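Side-chain contacts in hypoxanthine phosphoribosyltransferase (Bacillus anthracis, PDB 4QYI), which probably salvages purine bases by transferring the phosphoribosyl group of PRPP to hypoxanthine or guanine, with magnesium as cofactor: residues Q19-E24 and V146-P151; F48-D53 and C128-K133; V100-D105 and Y158-A163; F154-G159 and E164-L169. One frame throughout, in Å; residues are numbered along the deposited sequence.

How the contacts relate
Helix 15-32 supplies the first segment of contact 1, which closes the longest loop when it meets the end of strand 145-149. Contact 2, joining helix 48-55 to residues 128-133, lies wholly within that loop. Contact 3 starts between the two segments of contact 2, at 100-105, and ends beyond both, at 158-163, so it crosses contacts 1 and 2. Contact 4 is a short local closure, 154-159 against 164-169, in series with contacts 1 and 2; it shares Y158 and G159 with contact 3. Together they tie two helices, the large mixed sheet, the magnesium site and the 157-169 loop, and D53 OD2 with Y158 OH joins contact 2 to contacts 3 and 4.

Contact 1: residues Q19-E24 and V146-P151; sequences QEKVKE and VGFQIP
K21 of helix 15-32 lies along G147 and F148, where this helix packs beside the end of strand 145-149 in the mixed sheet of the phosphoribosyltransferase fold. The chain turns a corner at G147, and K21 and G147 bring their CA atoms to 6.1 Å.

The apolar part of the contact belongs to the lysine's methylenes. K21 CB comes within 3.3 Å of F148 CZ, and CG lies beside CE1 of the same ring. Farther along, CE rises over one ring face, offset toward the rim. K21 CG stands anti to the backbone N (chi1 -175°), and bends at chi2 and chi3 then fold the chain past the ring, the two side chains running in opposite directions. Strand 131-132 flanks the same ring through L131, and strand 8-13 through I13.

Polar forces add little across the interface. The ammonium is 5.7 Å from the centroid of the F148 ring, a long cation-pi approach that can be at most weakly attractive. The ammonium's stronger partner is within the helix: a salt bridge one turn on between K21 NZ and E24 OE2 (3.0 Å), the nitrogen coming from above the carboxylate plane. The remaining approach is to the backbone, where K21 CE comes within 3.3 Å of the carbonyl oxygen G147 O.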
loop_
_atom_site.group_PDB
_atom_site.type_symbol
_atom_site.label_atom_id
_atom_site.label_comp_id
_atom_site.label_asym_id
_atom_site.label_seq_id
_atom_site.Cartn_x
_atom_site.Cartn_y
_atom_site.Cartn_z
ATOM N N GLN A 19 2.530 4.476 -15.991
ATOM C CA GLN A 19 1.081 4.648 -16.031
ATOM C C GLN A 19 0.450 3.933 -17.231
ATOM O O GLN A 19 -0.585 3.288 -17.089
ATOM C CB GLN A 19 0.711 6.124 -16.058
ATOM C CG GLN A 19 -0.777 6.413 -15.944
ATOM C CD GLN A 19 -1.128 7.812 -16.433
ATOM O OE1 GLN A 19 -2.256 8.071 -16.862
ATOM N NE2 GLN A 19 -0.165 8.726 -16.357
ATOM N N GLU A 20 1.054 4.053 -18.407
ATOM C CA GLU A 20 0.516 3.358 -19.583
ATOM C C GLU A 20 0.547 1.828 -19.406
ATOM O O GLU A 20 -0.424 1.132 -19.708
ATOM C CB GLU A 20 1.262 3.750 -20.866
ATOM C CG GLU A 20 0.862 5.119 -21.372
ATOM C CD GLU A 20 -0.613 5.166 -21.700
ATOM O OE1 GLU A 20 -1.266 6.047 -21.127
ATOM O OE2 GLU A 20 -1.133 4.293 -22.443
ATOM N N LYS A 21 1.668 1.308 -18.930
ATOM C CA LYS A 21 1.789 -0.137 -18.774
ATOM C C LYS A 21 0.831 -0.697 -17.729
ATOM O O LYS A 21 0.256 -1.756 -17.918
ATOM C CB LYS A 21 3.216 -0.536 -18.419
ATOM C CG LYS A 21 3.396 -2.045 -18.365
ATOM C CD LYS A 21 3.089 -2.687 -19.695
ATOM C CE LYS A 21 4.149 -2.343 -20.713
ATOM N NZ LYS A 21 3.807 -2.898 -22.044
ATOM N N VAL A 22 0.670 0.020 -16.628
ATOM C CA VAL A 22 -0.233 -0.416 -15.591
ATOM C C VAL A 22 -1.647 -0.498 -16.159
ATOM O O VAL A 22 -2.357 -1.465 -15.897
ATOM C CB VAL A 22 -0.093 0.467 -14.332
ATOM C CG1 VAL A 22 -1.105 0.089 -13.272
ATOM C CG2 VAL A 22 1.324 0.315 -13.767
ATOM N N LYS A 23 -2.054 0.497 -16.944
ATOM C CA LYS A 23 -3.387 0.493 -17.559
ATOM C C LYS A 23 -3.569 -0.749 -18.441
ATOM O O LYS A 23 -4.635 -1.354 -18.488
ATOM C CB LYS A 23 -3.577 1.723 -18.463
ATOM C CG LYS A 23 -3.625 3.109 -17.830
ATOM C CD LYS A 23 -3.811 4.129 -18.943
ATOM C CE LYS A 23 -3.578 5.539 -18.451
ATOM N NZ LYS A 23 -3.661 6.565 -19.536
ATOM N N GLU A 24 -2.529 -1.077 -19.182
ATOM C CA GLU A 24 -2.555 -2.225 -20.065
ATOM C C GLU A 24 -2.649 -3.554 -19.311
ATOM O O GLU A 24 -3.372 -4.461 -19.723
ATOM C CB GLU A 24 -1.322 -2.186 -20.953
ATOM C CG GLU A 24 -1.017 -3.498 -21.687
ATOM C CD GLU A 24 0.126 -3.348 -22.668
ATOM O OE1 GLU A 24 0.273 -4.242 -23.528
ATOM O OE2 GLU A 24 0.869 -2.338 -22.585
ATOM N N VAL A 146 3.016 -9.368 -16.882
ATOM C CA VAL A 146 4.335 -8.782 -16.703
ATOM C C VAL A 146 4.399 -7.383 -17.299
ATOM O O VAL A 146 4.083 -7.191 -18.467
ATOM C CB VAL A 146 5.415 -9.630 -17.405
ATOM C CG1 VAL A 146 6.781 -9.001 -17.215
ATOM C CG2 VAL A 146 5.409 -11.049 -16.865
ATOM N N GLY A 147 4.824 -6.410 -16.499
ATOM C CA GLY A 147 4.952 -5.048 -16.974
ATOM C C GLY A 147 6.149 -4.824 -17.878
ATOM O O GLY A 147 6.008 -4.437 -19.038
ATOM N N PHE A 148 7.336 -5.089 -17.343
ATOM C CA PHE A 148 8.568 -4.857 -18.068
ATOM C C PHE A 148 9.637 -5.875 -17.743
ATOM O O PHE A 148 9.771 -6.319 -16.597
ATOM C CB PHE A 148 9.146 -3.504 -17.667
ATOM C CG PHE A 148 8.205 -2.353 -17.841
ATOM C CD1 PHE A 148 7.312 -2.021 -16.832
ATOM C CD2 PHE A 148 8.256 -1.558 -18.978
ATOM C CE1 PHE A 148 6.471 -0.932 -16.967
ATOM C CE2 PHE A 148 7.416 -0.472 -19.117
ATOM C CZ PHE A 148 6.527 -0.159 -18.108
ATOM N N GLN A 149 10.412 -6.214 -18.760
ATOM C CA GLN A 149 11.538 -7.100 -18.593
ATOM C C GLN A 149 12.760 -6.221 -18.500
ATOM O O GLN A 149 13.078 -5.496 -19.433
ATOM C CB GLN A 149 11.701 -8.065 -19.748
ATOM C CG GLN A 149 10.776 -9.258 -19.728
ATOM C CD GLN A 149 11.306 -10.324 -20.660
ATOM O OE1 GLN A 149 12.407 -10.185 -21.209
ATOM N NE2 GLN A 149 10.549 -11.396 -20.836
ATOM N N ILE A 150 13.428 -6.275 -17.362
ATOM C CA ILE A 150 14.602 -5.479 -17.113
ATOM C C ILE A 150 15.884 -6.279 -16.963
ATOM O O ILE A 150 15.853 -7.437 -16.592
ATOM C CB ILE A 150 14.317 -4.650 -15.856
ATOM C CG1 ILE A 150 13.375 -3.559 -16.308
ATOM C CG2 ILE A 150 15.589 -4.089 -15.222
ATOM C CD1 ILE A 150 12.850 -2.719 -15.188
ATOM N N PRO A 151 17.026 -5.659 -17.294
ATOM C CA PRO A 151 18.292 -6.365 -17.135
ATOM C C PRO A 151 18.624 -6.511 -15.655
ATOM O O PRO A 151 18.164 -5.701 -14.848
ATOM C CB PRO A 151 19.300 -5.457 -17.860
ATOM C CG PRO A 151 18.664 -4.111 -17.901
ATOM C CD PRO A 151 17.190 -4.365 -17.982
#

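Contact 2: residues F48-D53 and C128-K133; sequences FVFAAD and CTLLDK
F50, on helix 48-55, drives its ring into the corner where strand 124-129 gives way to strand 131-132, and L130 and C128 receive it. A chi1 of 175° points the phenyl group opposite its own backbone N, away from the helix and out to the turn in the chain.

L130 sits over one face of the ring. Its CB lies above the centre, 3.9 Å from the centroid and 13° off the normal, a CH-pi contact, while its branch CD1 reaches CD1 and CE1 of F50 at 4.0 Å. The backbone joins in: F50 CE2 is 3.5 Å from L130 N, so the ring lies close to the peptide at the corner as well as to the leucine side chain.

C128 approaches obliquely. Its sulfur SG is 3.7 Å from F50 CZ, a sulfur-aromatic contact in which the sulfur stands 69° off the ring normal. V100 of the adjacent strand 96-101, V22 and L25 of helix 15-32, and Y158 also pack on F50.

All the residues in contact are buried and the meeting groups are mostly apolar, so this helix is joined to the sheet corner through dispersion, CH-pi and sulfur-aromatic contacts.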
loop_
_atom_site.group_PDB
_atom_site.type_symbol
_atom_site.label_atom_id
_atom_site.label_comp_id
_atom_site.label_asym_id
_atom_site.label_seq_id
_atom_site.Cartn_x
_atom_site.Cartn_y
_atom_site.Cartn_z
ATOM N N PHE A 48 3.187 -2.080 -3.050
ATOM C CA PHE A 48 2.023 -1.251 -2.671
ATOM C C PHE A 48 1.676 -0.120 -3.620
ATOM O O PHE A 48 0.499 0.166 -3.785
ATOM C CB PHE A 48 2.066 -0.746 -1.212
ATOM C CG PHE A 48 2.745 0.581 -0.998
ATOM C CD1 PHE A 48 4.126 0.693 -0.935
ATOM C CD2 PHE A 48 1.979 1.728 -0.799
ATOM C CE1 PHE A 48 4.730 1.919 -0.723
ATOM C CE2 PHE A 48 2.579 2.952 -0.576
ATOM C CZ PHE A 48 3.957 3.042 -0.525
ATOM N N VAL A 49 2.665 0.485 -4.267
ATOM C CA VAL A 49 2.389 1.589 -5.195
ATOM C C VAL A 49 1.778 1.025 -6.465
ATOM O O VAL A 49 0.762 1.495 -6.942
ATOM C CB VAL A 49 3.655 2.413 -5.500
ATOM C CG1 VAL A 49 3.354 3.467 -6.540
ATOM C CG2 VAL A 49 4.195 3.056 -4.228
ATOM N N PHE A 50 2.409 -0.005 -7.003
ATOM C CA PHE A 50 1.899 -0.694 -8.183
ATOM C C PHE A 50 0.467 -1.178 -7.960
ATOM O O PHE A 50 -0.409 -1.017 -8.825
ATOM C CB PHE A 50 2.847 -1.835 -8.487
ATOM C CG PHE A 50 2.426 -2.736 -9.611
ATOM C CD1 PHE A 50 1.934 -2.227 -10.793
ATOM C CD2 PHE A 50 2.679 -4.113 -9.526
ATOM C CE1 PHE A 50 1.602 -3.065 -11.834
ATOM C CE2 PHE A 50 2.347 -4.956 -10.570
ATOM C CZ PHE A 50 1.800 -4.425 -11.725
ATOM N N ALA A 51 0.216 -1.740 -6.792
ATOM C CA ALA A 51 -1.112 -2.280 -6.480
ATOM C C ALA A 51 -2.135 -1.182 -6.426
ATOM O O ALA A 51 -3.224 -1.341 -6.970
ATOM C CB ALA A 51 -1.110 -3.056 -5.172
ATOM N N ALA A 52 -1.789 -0.080 -5.765
ATOM C CA ALA A 52 -2.700 1.048 -5.661
ATOM C C ALA A 52 -3.092 1.530 -7.070
ATOM O O ALA A 52 -4.255 1.782 -7.330
ATOM C CB ALA A 52 -2.063 2.187 -4.868
ATOM N N ASP A 53 -2.121 1.623 -7.981
ATOM C CA ASP A 53 -2.407 2.094 -9.333
ATOM C C ASP A 53 -3.141 1.056 -10.172
ATOM O O ASP A 53 -4.078 1.385 -10.900
ATOM C CB ASP A 53 -1.127 2.488 -10.071
ATOM C CG ASP A 53 -0.489 3.757 -9.522
ATOM O OD1 ASP A 53 -1.108 4.479 -8.700
ATOM O OD2 ASP A 53 0.643 4.035 -9.952
ATOM N N CYS A 128 1.061 -11.418 -11.077
ATOM C CA CYS A 128 1.218 -10.167 -11.784
ATOM C C CYS A 128 2.406 -9.411 -11.218
ATOM O O CYS A 128 2.393 -9.038 -10.050
ATOM C CB CYS A 128 -0.049 -9.324 -11.609
ATOM S SG CYS A 128 0.055 -7.681 -12.366
ATOM N N THR A 129 3.425 -9.170 -12.038
ATOM C CA THR A 129 4.588 -8.442 -11.563
ATOM C C THR A 129 4.860 -7.247 -12.446
ATOM O O THR A 129 4.644 -7.282 -13.652
ATOM C CB THR A 129 5.854 -9.338 -11.502
ATOM O OG1 THR A 129 6.948 -8.624 -10.901
ATOM C CG2 THR A 129 6.256 -9.801 -12.883
ATOM N N LEU A 130 5.331 -6.179 -11.823
ATOM C CA LEU A 130 5.657 -4.979 -12.548
ATOM C C LEU A 130 6.902 -5.244 -13.362
ATOM O O LEU A 130 6.953 -4.912 -14.549
ATOM C CB LEU A 130 5.948 -3.822 -11.591
ATOM C CG LEU A 130 6.326 -2.502 -12.278
ATOM C CD1 LEU A 130 5.202 -1.998 -13.162
ATOM C CD2 LEU A 130 6.663 -1.448 -11.242
ATOM N N LEU A 131 7.902 -5.848 -12.712
ATOM C CA LEU A 131 9.182 -6.125 -13.353
ATOM C C LEU A 131 9.518 -7.603 -13.299
ATOM O O LEU A 131 9.228 -8.267 -12.304
ATOM C CB LEU A 131 10.273 -5.344 -12.646
ATOM C CG LEU A 131 10.006 -3.846 -12.434
ATOM C CD1 LEU A 131 11.098 -3.254 -11.549
ATOM C CD2 LEU A 131 9.886 -3.081 -13.738
ATOM N N ASP A 132 10.119 -8.115 -14.376
ATOM C CA ASP A 132 10.482 -9.519 -14.476
ATOM C C ASP A 132 11.932 -9.631 -14.967
ATOM O O ASP A 132 12.377 -8.860 -15.835
ATOM C CB ASP A 132 9.524 -10.257 -15.439
ATOM C CG ASP A 132 9.587 -11.786 -15.305
ATOM O OD1 ASP A 132 10.050 -12.269 -14.255
ATOM O OD2 ASP A 132 9.095 -12.508 -16.212
ATOM N N LYS A 133 12.653 -10.590 -14.397
ATOM C CA LYS A 133 14.044 -10.867 -14.755
ATOM C C LYS A 133 14.101 -12.370 -14.947
ATOM O O LYS A 133 14.594 -13.075 -14.076
ATOM C CB LYS A 133 15.008 -10.425 -13.629
ATOM C CG LYS A 133 14.960 -8.907 -13.345
ATOM C CD LYS A 133 15.489 -8.203 -12.065
ATOM C CE LYS A 133 16.976 -7.963 -11.809
ATOM N NZ LYS A 133 17.153 -7.170 -10.542
#

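Contact 3: residues V100-D105 and Y158-A163. With MG (magnesium ion), chain F; PO4 (phosphate ion), chain H.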
loop_
_atom_site.group_PDB
_atom_site.type_symbol
_atom_site.label_atom_id
_atom_site.label_comp_id
_atom_site.label_asym_id
_atom_site.label_seq_id
_atom_site.Cartn_x
_atom_site.Cartn_y
_atom_site.Cartn_z
ATOM N N VAL A 100 0.155 -9.866 -6.567
ATOM C CA VAL A 100 0.873 -8.736 -7.150
ATOM C C VAL A 100 2.245 -8.498 -6.529
ATOM O O VAL A 100 2.362 -8.368 -5.323
ATOM C CB VAL A 100 -0.012 -7.477 -7.043
ATOM C CG1 VAL A 100 0.721 -6.230 -7.494
ATOM C CG2 VAL A 100 -1.271 -7.657 -7.870
ATOM N N GLU A 101 3.268 -8.494 -7.378
ATOM C CA GLU A 101 4.635 -8.238 -6.981
ATOM C C GLU A 101 5.236 -7.093 -7.737
ATOM O O GLU A 101 4.751 -6.693 -8.802
ATOM C CB GLU A 101 5.541 -9.445 -7.263
ATOM C CG GLU A 101 5.664 -10.428 -6.132
ATOM C CD GLU A 101 6.558 -9.924 -4.992
ATOM O OE1 GLU A 101 6.905 -10.770 -4.152
ATOM O OE2 GLU A 101 6.960 -8.726 -4.932
ATOM N N ASP A 102 6.296 -6.548 -7.157
ATOM C CA ASP A 102 7.053 -5.491 -7.797
ATOM C C ASP A 102 8.078 -6.152 -8.709
ATOM O O ASP A 102 8.307 -5.705 -9.819
ATOM C CB ASP A 102 7.756 -4.597 -6.761
ATOM C CG ASP A 102 8.558 -5.388 -5.731
ATOM O OD1 ASP A 102 8.223 -6.542 -5.404
ATOM O OD2 ASP A 102 9.526 -4.823 -5.206
ATOM N N ILE A 103 8.686 -7.235 -8.230
ATOM C CA ILE A 103 9.727 -7.917 -8.994
ATOM C C ILE A 103 9.727 -9.411 -8.831
ATOM O O ILE A 103 9.442 -9.921 -7.749
ATOM C CB ILE A 103 11.128 -7.490 -8.499
ATOM C CG1 ILE A 103 11.314 -5.989 -8.666
ATOM C CG2 ILE A 103 12.239 -8.229 -9.263
ATOM C CD1 ILE A 103 12.515 -5.436 -7.926
ATOM N N ILE A 104 10.042 -10.118 -9.907
ATOM C CA ILE A 104 10.186 -11.549 -9.845
ATOM C C ILE A 104 11.516 -11.805 -10.511
ATOM O O ILE A 104 11.713 -11.397 -11.645
ATOM C CB ILE A 104 9.117 -12.320 -10.619
ATOM C CG1 ILE A 104 7.732 -12.046 -10.050
ATOM C CG2 ILE A 104 9.413 -13.809 -10.553
ATOM C CD1 ILE A 104 6.664 -12.836 -10.769
ATOM N N ASP A 105 12.441 -12.428 -9.801
ATOM C CA ASP A 105 13.748 -12.744 -10.375
ATOM C C ASP A 105 14.029 -14.248 -10.348
ATOM O O ASP A 105 13.865 -14.934 -11.362
ATOM C CB ASP A 105 14.879 -11.856 -9.798
ATOM C CG ASP A 105 14.889 -11.770 -8.274
ATOM O OD1 ASP A 105 14.526 -12.736 -7.573
ATOM O OD2 ASP A 105 15.329 -10.714 -7.781
ATOM N N TYR A 158 8.995 3.910 -7.380
ATOM C CA TYR A 158 7.662 3.345 -7.557
ATOM C C TYR A 158 7.411 2.179 -6.573
ATOM O O TYR A 158 6.964 1.102 -6.960
ATOM C CB TYR A 158 7.501 2.908 -9.032
ATOM C CG TYR A 158 6.071 2.699 -9.500
ATOM C CD1 TYR A 158 5.250 3.788 -9.821
ATOM C CD2 TYR A 158 5.553 1.423 -9.674
ATOM C CE1 TYR A 158 3.945 3.598 -10.253
ATOM C CE2 TYR A 158 4.253 1.225 -10.121
ATOM C CZ TYR A 158 3.461 2.314 -10.411
ATOM O OH TYR A 158 2.172 2.088 -10.832
ATOM N N GLY A 159 7.703 2.426 -5.300
ATOM C CA GLY A 159 7.535 1.430 -4.244
ATOM C C GLY A 159 8.736 0.572 -3.885
ATOM O O GLY A 159 8.807 0.043 -2.782
ATOM N N ILE A 160 9.701 0.487 -4.797
ATOM C CA ILE A 160 10.918 -0.305 -4.627
ATOM C C ILE A 160 12.025 0.523 -3.971
ATOM O O ILE A 160 12.364 1.641 -4.409
ATOM C CB ILE A 160 11.401 -0.798 -6.003
ATOM C CG1 ILE A 160 10.237 -1.462 -6.722
ATOM C CG2 ILE A 160 12.579 -1.757 -5.884
ATOM C CD1 ILE A 160 10.497 -1.793 -8.171
ATOM N N ASP A 161 12.640 -0.041 -2.941
ATOM C CA ASP A 161 13.688 0.662 -2.211
ATOM C C ASP A 161 15.091 0.101 -2.362
ATOM O O ASP A 161 15.334 -0.913 -3.000
ATOM C CB ASP A 161 13.432 0.541 -0.715
ATOM C CG ASP A 161 13.695 -0.877 -0.196
ATOM O OD1 ASP A 161 13.175 -1.845 -0.784
ATOM O OD2 ASP A 161 14.425 -1.037 0.807
ATOM N N CYS A 162 16.014 0.833 -1.764
ATOM C CA CYS A 162 17.391 0.409 -1.607
ATOM C C CYS A 162 17.625 0.884 -0.170
ATOM O O CYS A 162 17.651 2.091 0.116
ATOM C CB CYS A 162 18.345 1.039 -2.603
ATOM S SG CYS A 162 20.050 0.731 -2.091
ATOM N N ALA A 163 17.715 -0.080 0.738
ATOM C CA ALA A 163 17.885 0.183 2.164
ATOM C C ALA A 163 16.789 1.132 2.679
ATOM O O ALA A 163 17.065 2.079 3.406
ATOM C CB ALA A 163 19.284 0.713 2.466
HETATM MG MG MG F . 8.313 -7.637 -3.751
HETATM P P PO4 H . 11.035 -13.896 -6.125
HETATM O O1 PO4 H . 10.916 -12.679 -5.259
HETATM O O2 PO4 H . 11.659 -13.501 -7.437
HETATM O O3 PO4 H . 11.933 -14.967 -5.547
HETATM O O4 PO4 H . 9.677 -14.492 -6.297
HETATM O O HOH W 1 9.882 -6.537 -2.952
HETATM O O HOH W 2 9.665 -8.860 -5.161
HETATM O O HOH W 3 8.346 -9.552 -2.661
HETATM O O HOH W 4 7.035 -6.983 -2.620
#
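Magnesium is gripped by D102 OD1 at 2.0 Å and by E101 OE2 at 2.1 Å, and four waters bring its ligands to six. The two acidic residues lie where strand 96-101 gives way to the corner at D102, a pair like that of the family's PRPP-binding motif, which in relatives contacts the ribose and here binds the metal. Their oxygens E101 OE2 and D102 OD1 lie 2.6 Å apart, a closeness that the shared cation probably makes tolerable. E101 OE2 also accepts, through its anti lone pair, the backbone N-H of D102. The second carboxylate oxygen, D102 OD2, accepts a hydrogen bond from water 1, and water 2 donates to I103 O, tying the metal's water shell to the protein.

Across the contact, I160 CG1 lies 3.8 Å from D102 OD2 and close to D102 CB, the two side chains crossing at a slant. D102 CG sits between its backbone N and carbonyl carbon (chi1 50°), which turns the carboxylate to the metal. I103 meets I160 end to end, CD1 to CD1 at 4.2 Å, the side chains at about a right angle.

Beyond I103, D105 N donates a nearly straight bond to a phosphate that G107 N and T109 N also hold. The 158-163 loop lies against the corner between strands 96-101 and 103-104, with L131 of strand 131-132 touching both I103 and I160.

Contact 4: residues F154-G159 and E164-L169. With PO4 (phosphate ion), chain G.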
loop_
_atom_site.group_PDB
_atom_site.type_symbol
_atom_site.label_atom_id
_atom_site.label_comp_id
_atom_site.label_asym_id
_atom_site.label_seq_id
_atom_site.Cartn_x
_atom_site.Cartn_y
_atom_site.Cartn_z
ATOM N N PHE A 154 20.352 -3.270 -10.135
ATOM C CA PHE A 154 19.667 -2.716 -8.955
ATOM C C PHE A 154 18.799 -1.545 -9.366
ATOM O O PHE A 154 19.252 -0.637 -10.048
ATOM C CB PHE A 154 20.662 -2.258 -7.882
ATOM C CG PHE A 154 21.532 -3.364 -7.370
ATOM C CD1 PHE A 154 20.975 -4.459 -6.727
ATOM C CD2 PHE A 154 22.910 -3.309 -7.526
ATOM C CE1 PHE A 154 21.777 -5.487 -6.264
ATOM C CE2 PHE A 154 23.719 -4.328 -7.056
ATOM C CZ PHE A 154 23.152 -5.420 -6.426
ATOM N N ILE A 155 17.548 -1.551 -8.932
ATOM C CA ILE A 155 16.639 -0.487 -9.289
ATOM C C ILE A 155 15.892 0.015 -8.067
ATOM O O ILE A 155 15.778 -0.689 -7.067
ATOM C CB ILE A 155 15.618 -0.978 -10.342
ATOM C CG1 ILE A 155 14.684 -2.079 -9.765
ATOM C CG2 ILE A 155 16.357 -1.429 -11.604
ATOM C CD1 ILE A 155 15.363 -3.359 -9.318
ATOM N N VAL A 156 15.379 1.238 -8.162
ATOM C CA VAL A 156 14.620 1.849 -7.084
ATOM C C VAL A 156 13.497 2.671 -7.683
ATOM O O VAL A 156 13.483 2.925 -8.894
ATOM C CB VAL A 156 15.496 2.778 -6.201
ATOM C CG1 VAL A 156 16.607 1.991 -5.515
ATOM C CG2 VAL A 156 16.077 3.921 -7.016
ATOM N N GLY A 157 12.559 3.075 -6.832
ATOM C CA GLY A 157 11.417 3.893 -7.242
ATOM C C GLY A 157 10.090 3.149 -7.358
ATOM O O GLY A 157 10.050 1.914 -7.412
ATOM N N TYR A 158 8.995 3.910 -7.380
ATOM C CA TYR A 158 7.662 3.345 -7.557
ATOM C C TYR A 158 7.411 2.179 -6.573
ATOM O O TYR A 158 6.964 1.102 -6.960
ATOM C CB TYR A 158 7.501 2.908 -9.032
ATOM C CG TYR A 158 6.071 2.699 -9.500
ATOM C CD1 TYR A 158 5.250 3.788 -9.821
ATOM C CD2 TYR A 158 5.553 1.423 -9.674
ATOM C CE1 TYR A 158 3.945 3.598 -10.253
ATOM C CE2 TYR A 158 4.253 1.225 -10.121
ATOM C CZ TYR A 158 3.461 2.314 -10.411
ATOM O OH TYR A 158 2.172 2.088 -10.832
ATOM N N GLY A 159 7.703 2.426 -5.300
ATOM C CA GLY A 159 7.535 1.430 -4.244
ATOM C C GLY A 159 8.736 0.572 -3.885
ATOM O O GLY A 159 8.807 0.043 -2.782
ATOM N N GLU A 164 15.551 0.865 2.261
ATOM C CA GLU A 164 14.351 1.627 2.653
ATOM C C GLU A 164 14.263 3.037 2.040
ATOM O O GLU A 164 13.359 3.806 2.370
ATOM C CB GLU A 164 14.204 1.685 4.190
ATOM C CG GLU A 164 14.118 0.318 4.872
ATOM C CD GLU A 164 12.948 -0.540 4.389
ATOM O OE1 GLU A 164 11.950 -0.003 3.861
ATOM O OE2 GLU A 164 13.024 -1.774 4.535
ATOM N N LYS A 165 15.199 3.368 1.155
ATOM C CA LYS A 165 15.240 4.673 0.506
ATOM C C LYS A 165 14.705 4.601 -0.933
ATOM O O LYS A 165 14.680 3.531 -1.551
ATOM C CB LYS A 165 16.690 5.195 0.569
ATOM C CG LYS A 165 16.963 6.568 -0.030
ATOM C CD LYS A 165 18.426 6.964 0.161
ATOM C CE LYS A 165 18.718 8.373 -0.351
ATOM N NZ LYS A 165 18.066 9.476 0.407
ATOM N N TYR A 166 14.180 5.729 -1.406
ATOM C CA TYR A 166 13.677 5.897 -2.776
ATOM C C TYR A 166 12.334 5.272 -3.185
ATOM O O TYR A 166 11.988 5.304 -4.361
ATOM C CB TYR A 166 14.743 5.477 -3.790
ATOM C CG TYR A 166 16.035 6.255 -3.682
ATOM C CD1 TYR A 166 16.052 7.634 -3.865
ATOM C CD2 TYR A 166 17.241 5.607 -3.460
ATOM C CE1 TYR A 166 17.232 8.348 -3.781
ATOM C CE2 TYR A 166 18.429 6.308 -3.383
ATOM C CZ TYR A 166 18.423 7.678 -3.551
ATOM O OH TYR A 166 19.617 8.369 -3.462
ATOM N N ARG A 167 11.556 4.738 -2.251
ATOM C CA ARG A 167 10.256 4.153 -2.625
ATOM C C ARG A 167 9.309 5.196 -3.177
ATOM O O ARG A 167 8.363 4.854 -3.883
ATOM C CB ARG A 167 9.556 3.498 -1.432
ATOM C CG ARG A 167 10.274 2.313 -0.823
ATOM C CD ARG A 167 9.325 1.582 0.110
ATOM N NE ARG A 167 9.987 0.585 0.937
ATOM C CZ ARG A 167 10.214 -0.679 0.598
ATOM N NH1 ARG A 167 9.845 -1.159 -0.583
ATOM N NH2 ARG A 167 10.823 -1.468 1.459
ATOM N N ASN A 168 9.564 6.466 -2.867
ATOM C CA ASN A 168 8.670 7.524 -3.280
ATOM C C ASN A 168 8.927 8.147 -4.646
ATOM O O ASN A 168 8.212 9.064 -5.024
ATOM C CB ASN A 168 8.655 8.628 -2.238
ATOM C CG ASN A 168 9.993 9.296 -2.091
ATOM O OD1 ASN A 168 11.037 8.654 -2.171
ATOM N ND2 ASN A 168 9.970 10.597 -1.888
ATOM N N LEU A 169 9.914 7.659 -5.391
ATOM C CA LEU A 169 10.114 8.192 -6.730
ATOM C C LEU A 169 8.934 7.781 -7.613
ATOM O O LEU A 169 8.471 6.654 -7.531
ATOM C CB LEU A 169 11.398 7.659 -7.357
ATOM C CG LEU A 169 12.678 7.891 -6.562
ATOM C CD1 LEU A 169 13.868 7.327 -7.318
ATOM C CD2 LEU A 169 12.896 9.369 -6.275
HETATM P P PO4 G . 10.021 -5.305 -0.028
HETATM O O1 PO4 G . 9.732 -5.381 1.457
HETATM O O2 PO4 G . 10.206 -3.858 -0.396
HETATM O O3 PO4 G . 11.283 -6.051 -0.407
HETATM O O4 PO4 G . 8.847 -5.903 -0.775
#
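Y158 and G159 dock on the loop 164-169 through two backbone hydrogen bonds, folding the chain back on itself after strand 155-156. Y158 N donates to L169 O at 2.8 Å, and G159 N donates to R167 O, in the carbonyl plane on a lone pair. A type I beta turn from Y166 to L169 places these acceptors, and at G157 a CA-H...O contact reaches Y166 O at 3.3 Å.

Charged and polar side-chain bonds centre on R167. Its chain runs extended from CG to NE beside G159, and NH1 bonds G159 O at 2.7 Å, nearly along the C=O axis and 5° out of the guanidinium plane. The same NH1 donates to O2 of a bound phosphate, also at 2.7 Å, to which NH2 adds a weak bond. NH2 also makes a salt bridge to E164 OE1 at 3.0 Å. The phosphate, probably from the crystallisation liquor, is held further by the backbone nitrogens of K45 and G46, a site consistent with the pyrophosphate pocket of hypoxanthine-guanine phosphoribosyltransferases.

Apolar contacts are made by V156, whose CB lies 3.7 Å from Y166 CB and whose CG2 approaches L169 CD1 and, obliquely, the tyrosine ring. The Y158 hydroxyl points elsewhere, to D53 OD2.

With a carbonyl, a carboxylate and a phosphate all at its edge, the guanidinium is fixed in rotation, and the carboxylate and phosphate probably stabilise its positive charge.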